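Local coordinates for 3-oxoacyl-[acyl-carrier-protein] synthase 3 (Pseudomonas aeruginosa, PDB 2X3E) that probably catalyses the first condensation of bacterial fatty acid synthesis, joining acetyl-CoA to malonyl-ACP to give 3-oxobutanoyl-ACP, at residues A[118-123]-A[180-185]; A[79-84]-A[109-114]; A[227-232]-A[306-311]. The protein carries 1 engineered substitution. All blocks are in the same frame, centred on the assembly; numbering follows the deposited sequence. Where two conformers were deposited one is given.

Contact 1 (A[118-123]-A[180-185]); sequences GLASVG and FDLGSD
Between Phe180 and Leu182, the two strand residues that reach Ala120 on helix 114-127, Asp181 OD2 is gripped by Ser229 OG and Arg232 NH2 of helix 215-237. The strand thus gives its carboxylate to one helix and its apolar groups to the other. The Phe180 ring lies oblique to the helix backbone, with CE1 3.4 Å from Ala120 N and CZ 3.5 Å from Ala120 CA. Its chi1 of -77° sets CG beside the backbone N and carries the ring out to the helix. The Ala120 methyl CB meets two partners, Phe180 CE1 at 3.6 Å and the Leu182 branch CD1 at 3.6 Å. Leu119 adds a looser touch, its CB 4.1 Å from Phe180 CE1. This is a seam in the layered thiolase fold, where the central helix meets strand 177-184, outermost in this chain's C-terminal sheet; the axes of 118-123 and 180-184 come within 10.0 Å, with 115° between their N-to-C directions. Leu130 of the second subunit packs on both Ala120 and Phe180, so the same cluster enters the dimer interface. Tyr117 OH, just before 118-123, bonds Gly183 O; between the segments themselves no hydrogen bond forms, and nondirectional apolar packing holds them.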
loop_
_atom_site.group_PDB
_atom_site.type_symbol
_atom_site.label_atom_id
_atom_site.label_comp_id
_atom_site.label_asym_id
_atom_site.label_seq_id
_atom_site.Cartn_x
_atom_site.Cartn_y
_atom_site.Cartn_z
ATOM N N GLY A 118 6.483 2.805 5.269
ATOM C CA GLY A 118 7.111 1.622 4.683
ATOM C C GLY A 118 8.003 0.880 5.656
ATOM O O GLY A 118 7.953 -0.345 5.725
ATOM N N LEU A 119 8.817 1.612 6.414
ATOM C CA LEU A 119 9.690 0.997 7.428
ATOM C C LEU A 119 8.887 0.341 8.552
ATOM O O LEU A 119 9.234 -0.746 9.025
ATOM C CB LEU A 119 10.650 2.033 8.010
ATOM C CG LEU A 119 11.787 2.488 7.100
ATOM C CD1 LEU A 119 12.448 3.739 7.670
ATOM C CD2 LEU A 119 12.813 1.354 6.925
ATOM N N ALA A 120 7.812 1.001 8.970
ATOM C CA ALA A 120 6.897 0.436 9.960
ATOM C C ALA A 120 6.299 -0.876 9.449
ATOM O O ALA A 120 6.257 -1.867 10.171
ATOM C CB ALA A 120 5.778 1.431 10.281
ATOM N N SER A 121 5.831 -0.864 8.204
ATOM C CA SER A 121 5.149 -2.029 7.630
ATOM C C SER A 121 6.108 -3.194 7.407
ATOM O O SER A 121 5.838 -4.317 7.855
ATOM C CB SER A 121 4.446 -1.655 6.321
ATOM O OG SER A 121 3.704 -2.759 5.817
ATOM N N VAL A 122 7.226 -2.935 6.735
ATOM C CA VAL A 122 8.204 -3.990 6.476
ATOM C C VAL A 122 8.899 -4.438 7.762
ATOM O O VAL A 122 9.058 -5.638 7.999
ATOM C CB VAL A 122 9.241 -3.580 5.422
ATOM C CG1 VAL A 122 10.286 -4.656 5.280
ATOM C CG2 VAL A 122 8.565 -3.326 4.082
ATOM N N GLY A 123 9.303 -3.480 8.593
ATOM C CA GLY A 123 9.871 -3.792 9.896
ATOM C C GLY A 123 8.965 -4.678 10.736
ATOM O O GLY A 123 9.434 -5.617 11.373
ATOM N N PHE A 180 8.774 4.171 16.772
ATOM C CA PHE A 180 8.034 4.837 15.709
ATOM C C PHE A 180 7.050 5.858 16.262
ATOM O O PHE A 180 6.552 5.726 17.386
ATOM C CB PHE A 180 7.227 3.826 14.889
ATOM C CG PHE A 180 8.030 3.039 13.910
ATOM C CD1 PHE A 180 8.152 3.461 12.598
ATOM C CD2 PHE A 180 8.628 1.852 14.286
ATOM C CE1 PHE A 180 8.874 2.712 11.678
ATOM C CE2 PHE A 180 9.356 1.105 13.372
ATOM C CZ PHE A 180 9.475 1.537 12.074
ATOM N N ASP A 181 6.798 6.887 15.457
ATOM C CA ASP A 181 5.641 7.758 15.600
ATOM C C ASP A 181 4.955 7.757 14.248
ATOM O O ASP A 181 5.607 8.002 13.241
ATOM C CB ASP A 181 6.051 9.188 15.945
ATOM C CG ASP A 181 4.857 10.121 16.047
ATOM O OD1 ASP A 181 4.026 9.934 16.967
ATOM O OD2 ASP A 181 4.737 11.035 15.208
ATOM N N LEU A 182 3.655 7.466 14.218
ATOM C CA LEU A 182 2.907 7.409 12.961
ATOM C C LEU A 182 1.505 7.971 13.153
ATOM O O LEU A 182 0.819 7.620 14.120
ATOM C CB LEU A 182 2.789 5.969 12.466
ATOM C CG LEU A 182 4.073 5.189 12.179
ATOM C CD1 LEU A 182 3.797 3.691 12.200
ATOM C CD2 LEU A 182 4.677 5.618 10.844
ATOM N N GLY A 183 1.083 8.832 12.230
ATOM C CA GLY A 183 -0.237 9.434 12.300
ATOM C C GLY A 183 -0.764 9.927 10.971
ATOM O O GLY A 183 -0.125 9.780 9.915
ATOM N N SER A 184 -1.955 10.507 11.035
ATOM C CA SER A 184 -2.624 11.050 9.869
ATOM C C SER A 184 -3.680 12.057 10.301
ATOM O O SER A 184 -4.154 12.026 11.439
ATOM C CB SER A 184 -3.270 9.926 9.044
ATOM O OG SER A 184 -4.422 9.394 9.681
ATOM N N ASP A 185 -4.026 12.960 9.390
ATOM C CA ASP A 185 -5.145 13.870 9.584
ATOM C C ASP A 185 -5.908 13.954 8.268
ATOM O O ASP A 185 -5.633 14.812 7.433
ATOM C CB ASP A 185 -4.672 15.261 10.030
ATOM C CG ASP A 185 -5.824 16.229 10.226
ATOM O OD1 ASP A 185 -6.989 15.789 10.124
ATOM O OD2 ASP A 185 -5.574 17.427 10.483
#

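Contact 2 (A[79-84]-A[109-114]); sequences ATSTGD and SAAATG. Engineered in segment 109-114: Ala112 (natural residue Cys).
Ala79 packs its methyl directly on the backbone of Gly114, where two strand ends of the thiolase fold open into loops and the buried central helix 114-127 begins. This is the tight part: Ala79 CB is 3.2 Å from Gly114 O and 3.4 Å from Gly114 C, and the absence of a side chain on Gly114 lets the helix start lie this close to the strand. Further along, Thr80 O stands 3.9 Å from Ser109 CA. The side chain of Thr80 turns from the contact: its OG1 accepts from Thr82 N at 3.0 Å, with an angle of 163° at the hydrogen, in an ST turn, and also bonds Val139 O. Ala112, engineered in place of the predicted catalytic Cys, likewise points its CB away from 79-84 and touches His250. The other side is looser and hydrated. Ser81 OG, brought beside its own backbone N by a chi1 of -53°, approaches Ala111 CA but bonds to 109-114 through two waters. Cys87 of the second subunit packs on Ser81 and Ala111 here. Water 2 donates a hydrogen bond to Ser81 OG, lies 2.7 Å from Ser109 OG and accepts weakly from Ala111 N. Water 1 accepts a hydrogen bond from Ser81 OG at 2.7 Å and donates one to Ala111 O at 2.8 Å.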
loop_
_atom_site.group_PDB
_atom_site.type_symbol
_atom_site.label_atom_id
_atom_site.label_comp_id
_atom_site.label_asym_id
_atom_site.label_seq_id
_atom_site.Cartn_x
_atom_site.Cartn_y
_atom_site.Cartn_z
ATOM N N ALA A 79 7.047 1.908 -1.470
ATOM C CA ALA A 79 6.305 3.068 -0.988
ATOM C C ALA A 79 6.254 4.065 -2.140
ATOM O O ALA A 79 7.286 4.642 -2.496
ATOM C CB ALA A 79 6.995 3.672 0.220
ATOM N N THR A 80 5.072 4.231 -2.741
ATOM C CA THR A 80 4.900 5.080 -3.931
ATOM C C THR A 80 3.470 5.595 -4.082
ATOM O O THR A 80 2.517 4.952 -3.634
ATOM C CB THR A 80 5.296 4.336 -5.249
ATOM O OG1 THR A 80 5.358 5.265 -6.337
ATOM C CG2 THR A 80 4.306 3.221 -5.608
ATOM N N SER A 81 3.345 6.765 -4.705
ATOM C CA SER A 81 2.057 7.320 -5.139
ATOM C C SER A 81 1.992 7.417 -6.673
ATOM O O SER A 81 1.064 8.006 -7.225
ATOM C CB SER A 81 1.855 8.713 -4.543
ATOM O OG SER A 81 2.028 8.696 -3.139
ATOM N N THR A 82 2.990 6.850 -7.349
ATOM C CA THR A 82 3.122 6.973 -8.797
ATOM C C THR A 82 3.513 5.620 -9.366
ATOM O O THR A 82 4.531 5.479 -10.057
ATOM C CB THR A 82 4.165 8.045 -9.161
ATOM O OG1 THR A 82 5.374 7.799 -8.432
ATOM C CG2 THR A 82 3.646 9.432 -8.817
ATOM N N GLY A 83 2.702 4.613 -9.046
ATOM C CA GLY A 83 2.914 3.260 -9.550
ATOM C C GLY A 83 2.782 3.220 -11.062
ATOM O O GLY A 83 2.159 4.098 -11.655
ATOM N N ASP A 84 3.375 2.199 -11.677
ATOM C CA ASP A 84 3.347 2.038 -13.126
ATOM C C ASP A 84 1.926 1.818 -13.649
ATOM O O ASP A 84 1.617 2.220 -14.771
ATOM C CB ASP A 84 4.218 0.857 -13.575
ATOM C CG ASP A 84 5.704 1.050 -13.276
ATOM O OD1 ASP A 84 6.138 2.166 -12.915
ATOM O OD2 ASP A 84 6.446 0.050 -13.403
ATOM N N SER A 109 0.825 3.247 0.028
ATOM C CA SER A 109 0.529 4.635 -0.319
ATOM C C SER A 109 0.433 5.496 0.933
ATOM O O SER A 109 -0.501 5.353 1.713
ATOM C CB SER A 109 -0.784 4.709 -1.091
ATOM O OG SER A 109 -1.180 6.051 -1.268
ATOM N N ALA A 110 1.431 6.350 1.140
ATOM C CA ALA A 110 1.397 7.356 2.203
ATOM C C ALA A 110 2.164 8.613 1.780
ATOM O O ALA A 110 2.769 9.293 2.606
ATOM C CB ALA A 110 1.960 6.791 3.512
ATOM N N ALA A 111 2.133 8.907 0.479
ATOM C CA ALA A 111 2.661 10.154 -0.051
ATOM C C ALA A 111 4.101 10.400 0.409
ATOM O O ALA A 111 4.935 9.496 0.336
ATOM C CB ALA A 111 1.734 11.318 0.335
ATOM N N ALA A 112 4.387 11.606 0.890
ATOM C CA ALA A 112 5.745 11.971 1.287
ATOM C C ALA A 112 6.182 11.299 2.605
ATOM O O ALA A 112 7.362 11.361 2.967
ATOM C CB ALA A 112 5.877 13.492 1.378
ATOM N N THR A 113 5.238 10.668 3.312
ATOM C CA THR A 113 5.544 9.853 4.496
ATOM C C THR A 113 5.681 8.356 4.172
ATOM O O THR A 113 5.794 7.527 5.074
ATOM C CB THR A 113 4.451 10.031 5.586
ATOM O OG1 THR A 113 4.018 11.397 5.622
ATOM C CG2 THR A 113 4.978 9.618 6.963
ATOM N N GLY A 114 5.679 8.016 2.885
ATOM C CA GLY A 114 5.710 6.626 2.441
ATOM C C GLY A 114 6.888 5.803 2.931
ATOM O O GLY A 114 6.725 4.634 3.254
HETATM O O HOH W 1 4.431 8.152 -2.083
HETATM O O HOH W 2 -0.083 8.566 -1.331
#

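Contact 3 (A[227-232]-A[306-311]); sequences SDSVRR and VLTGFG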
loop_
_atom_site.group_PDB
_atom_site.type_symbol
_atom_site.label_atom_id
_atom_site.label_comp_id
_atom_site.label_asym_id
_atom_site.label_seq_id
_atom_site.Cartn_x
_atom_site.Cartn_y
_atom_site.Cartn_z
ATOM N N SER A 227 8.715 18.446 13.248
ATOM C CA SER A 227 9.392 18.787 14.508
ATOM C C SER A 227 8.747 18.092 15.707
ATOM O O SER A 227 9.427 17.499 16.555
ATOM C CB SER A 227 9.360 20.299 14.741
ATOM O OG SER A 227 9.972 20.992 13.672
ATOM N N ASP A 228 7.420 18.174 15.785
ATOM C CA ASP A 228 6.691 17.550 16.899
ATOM C C ASP A 228 6.808 16.022 16.856
ATOM O O ASP A 228 6.944 15.379 17.898
ATOM C CB ASP A 228 5.209 17.958 16.884
ATOM C CG ASP A 228 4.991 19.449 17.153
ATOM O OD1 ASP A 228 5.821 20.082 17.844
ATOM O OD2 ASP A 228 3.962 19.992 16.683
ATOM N N SER A 229 6.763 15.447 15.653
ATOM C CA SER A 229 6.883 13.993 15.486
ATOM C C SER A 229 8.260 13.507 15.942
ATOM O O SER A 229 8.371 12.494 16.650
ATOM C CB SER A 229 6.614 13.580 14.032
ATOM O OG SER A 229 6.719 12.169 13.880
ATOM N N VAL A 230 9.303 14.246 15.560
ATOM C CA VAL A 230 10.659 13.953 16.023
ATOM C C VAL A 230 10.692 13.993 17.548
ATOM O O VAL A 230 11.186 13.067 18.182
ATOM C CB VAL A 230 11.708 14.937 15.441
ATOM C CG1 VAL A 230 13.086 14.686 16.063
ATOM C CG2 VAL A 230 11.780 14.806 13.925
ATOM N N ARG A 231 10.146 15.057 18.139
ATOM C CA ARG A 231 10.155 15.184 19.599
ATOM C C ARG A 231 9.506 13.987 20.286
ATOM O O ARG A 231 10.014 13.503 21.291
ATOM C CB ARG A 231 9.457 16.464 20.072
ATOM C CG ARG A 231 9.376 16.587 21.600
ATOM C CD ARG A 231 10.762 16.575 22.249
ATOM N NE ARG A 231 11.485 17.809 21.953
ATOM C CZ ARG A 231 12.764 18.045 22.236
ATOM N NH1 ARG A 231 13.520 17.120 22.813
ATOM N NH2 ARG A 231 13.293 19.224 21.925
ATOM N N ARG A 232 8.387 13.514 19.748
ATOM C CA ARG A 232 7.705 12.351 20.323
ATOM C C ARG A 232 8.573 11.096 20.308
ATOM O O ARG A 232 8.630 10.358 21.297
ATOM C CB ARG A 232 6.375 12.105 19.609
ATOM C CG ARG A 232 5.370 13.209 19.896
ATOM C CD ARG A 232 3.976 12.831 19.513
ATOM N NE ARG A 232 3.787 12.705 18.069
ATOM C CZ ARG A 232 3.582 13.720 17.225
ATOM N NH1 ARG A 232 3.557 14.984 17.650
ATOM N NH2 ARG A 232 3.408 13.466 15.935
ATOM N N VAL A 306 17.266 10.029 13.463
ATOM C CA VAL A 306 15.823 10.026 13.270
ATOM C C VAL A 306 15.495 10.360 11.814
ATOM O O VAL A 306 16.049 11.304 11.230
ATOM C CB VAL A 306 15.120 11.015 14.216
ATOM C CG1 VAL A 306 13.627 11.149 13.876
ATOM C CG2 VAL A 306 15.297 10.559 15.661
ATOM N N LEU A 307 14.618 9.547 11.236
ATOM C CA LEU A 307 14.053 9.798 9.928
ATOM C C LEU A 307 12.649 10.319 10.179
ATOM O O LEU A 307 11.936 9.790 11.026
ATOM C CB LEU A 307 13.988 8.513 9.099
ATOM C CG LEU A 307 15.232 7.627 9.095
ATOM C CD1 LEU A 307 14.996 6.376 8.239
ATOM C CD2 LEU A 307 16.446 8.391 8.600
ATOM N N THR A 308 12.245 11.343 9.446
ATOM C CA THR A 308 10.931 11.929 9.666
ATOM C C THR A 308 10.286 12.411 8.368
ATOM O O THR A 308 10.962 12.922 7.471
ATOM C CB THR A 308 11.010 13.068 10.705
ATOM O OG1 THR A 308 9.687 13.527 11.026
ATOM C CG2 THR A 308 11.852 14.221 10.189
ATOM N N GLY A 309 8.969 12.228 8.277
ATOM C CA GLY A 309 8.206 12.636 7.110
ATOM C C GLY A 309 6.885 13.298 7.453
ATOM O O GLY A 309 6.330 13.082 8.525
ATOM N N PHE A 310 6.403 14.126 6.532
ATOM C CA PHE A 310 5.053 14.697 6.578
ATOM C C PHE A 310 4.611 14.863 5.126
ATOM O O PHE A 310 5.417 15.238 4.283
ATOM C CB PHE A 310 5.035 16.055 7.299
ATOM C CG PHE A 310 3.823 16.893 6.979
ATOM C CD1 PHE A 310 2.640 16.728 7.682
ATOM C CD2 PHE A 310 3.862 17.824 5.952
ATOM C CE1 PHE A 310 1.513 17.487 7.377
ATOM C CE2 PHE A 310 2.746 18.590 5.642
ATOM C CZ PHE A 310 1.565 18.416 6.360
ATOM N N GLY A 311 3.348 14.585 4.826
ATOM C CA GLY A 311 2.864 14.750 3.458
ATOM C C GLY A 311 1.374 14.559 3.279
ATOM O O GLY A 311 0.602 14.619 4.241
#
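Val230 sets its CG2 methyl against the side chain of Thr308 and has the largest share of the buried surface. CG2 lies 3.7 Å from Thr308 CB, 3.8 Å from Thr308 CG2 and 3.8 Å from Thr308 OG1, so the methyl sits over the branch point and not against one tip; the two side chains meet at about a right angle. The second partner is Val306, two residues back on the same strand face. Its CG1 receives both valine branches, Val230 CG2 at 4.1 Å and Val230 CG1 at 4.2 Å, a looser fit. In the thiolase fold this is where an outer-layer helix, 215-237, lies on the C-terminal sheet; the axis of 227-232 comes within 8.4 Å of that of 306-311, with 143° between their N-to-C directions. Leu247 of the neighbouring strand 246-249 and Leu264 of helix 254-264 extend the apolar patch around Val230. Thr308 is not purely apolar: a chi1 of -173° swings OG1 beside its own carbonyl carbon, and there it bonds Ser318 OG. That serine also bonds Ser229 OG, whose stronger partner is Asp181 OD2; Ser229 CB passes 4.3 Å from Thr308 OG1, so a polar strip runs beside the valine contact. The backbone of Thr308 pairs with Val248 and His250, and its side chain stands about 7 Å from that of His250, the predicted catalytic histidine.

Overall arrangement
Following the chain, contact 2 closes first, bringing the loop after strand 75-79 to the start of helix 114-127. Contact 1 opens on that same helix and closes at 180-185, tying it to the C-terminal sheet. Contact 3 then joins helix 215-237 to strand 304-311 of that sheet. The three loops run in series, neither nested nor crossed. Contacts 1 and 3 meet through Asp181 on the side of helix 215-237 and through Leu119 CD1 against Leu307 CD1 on the side of helix 114-127. Contacts 2 and 3 pack where Ala112 and Thr113 meet Phe310 and Gly311. Contacts 1 and 2 also touch the second subunit, whereas contact 3 does not.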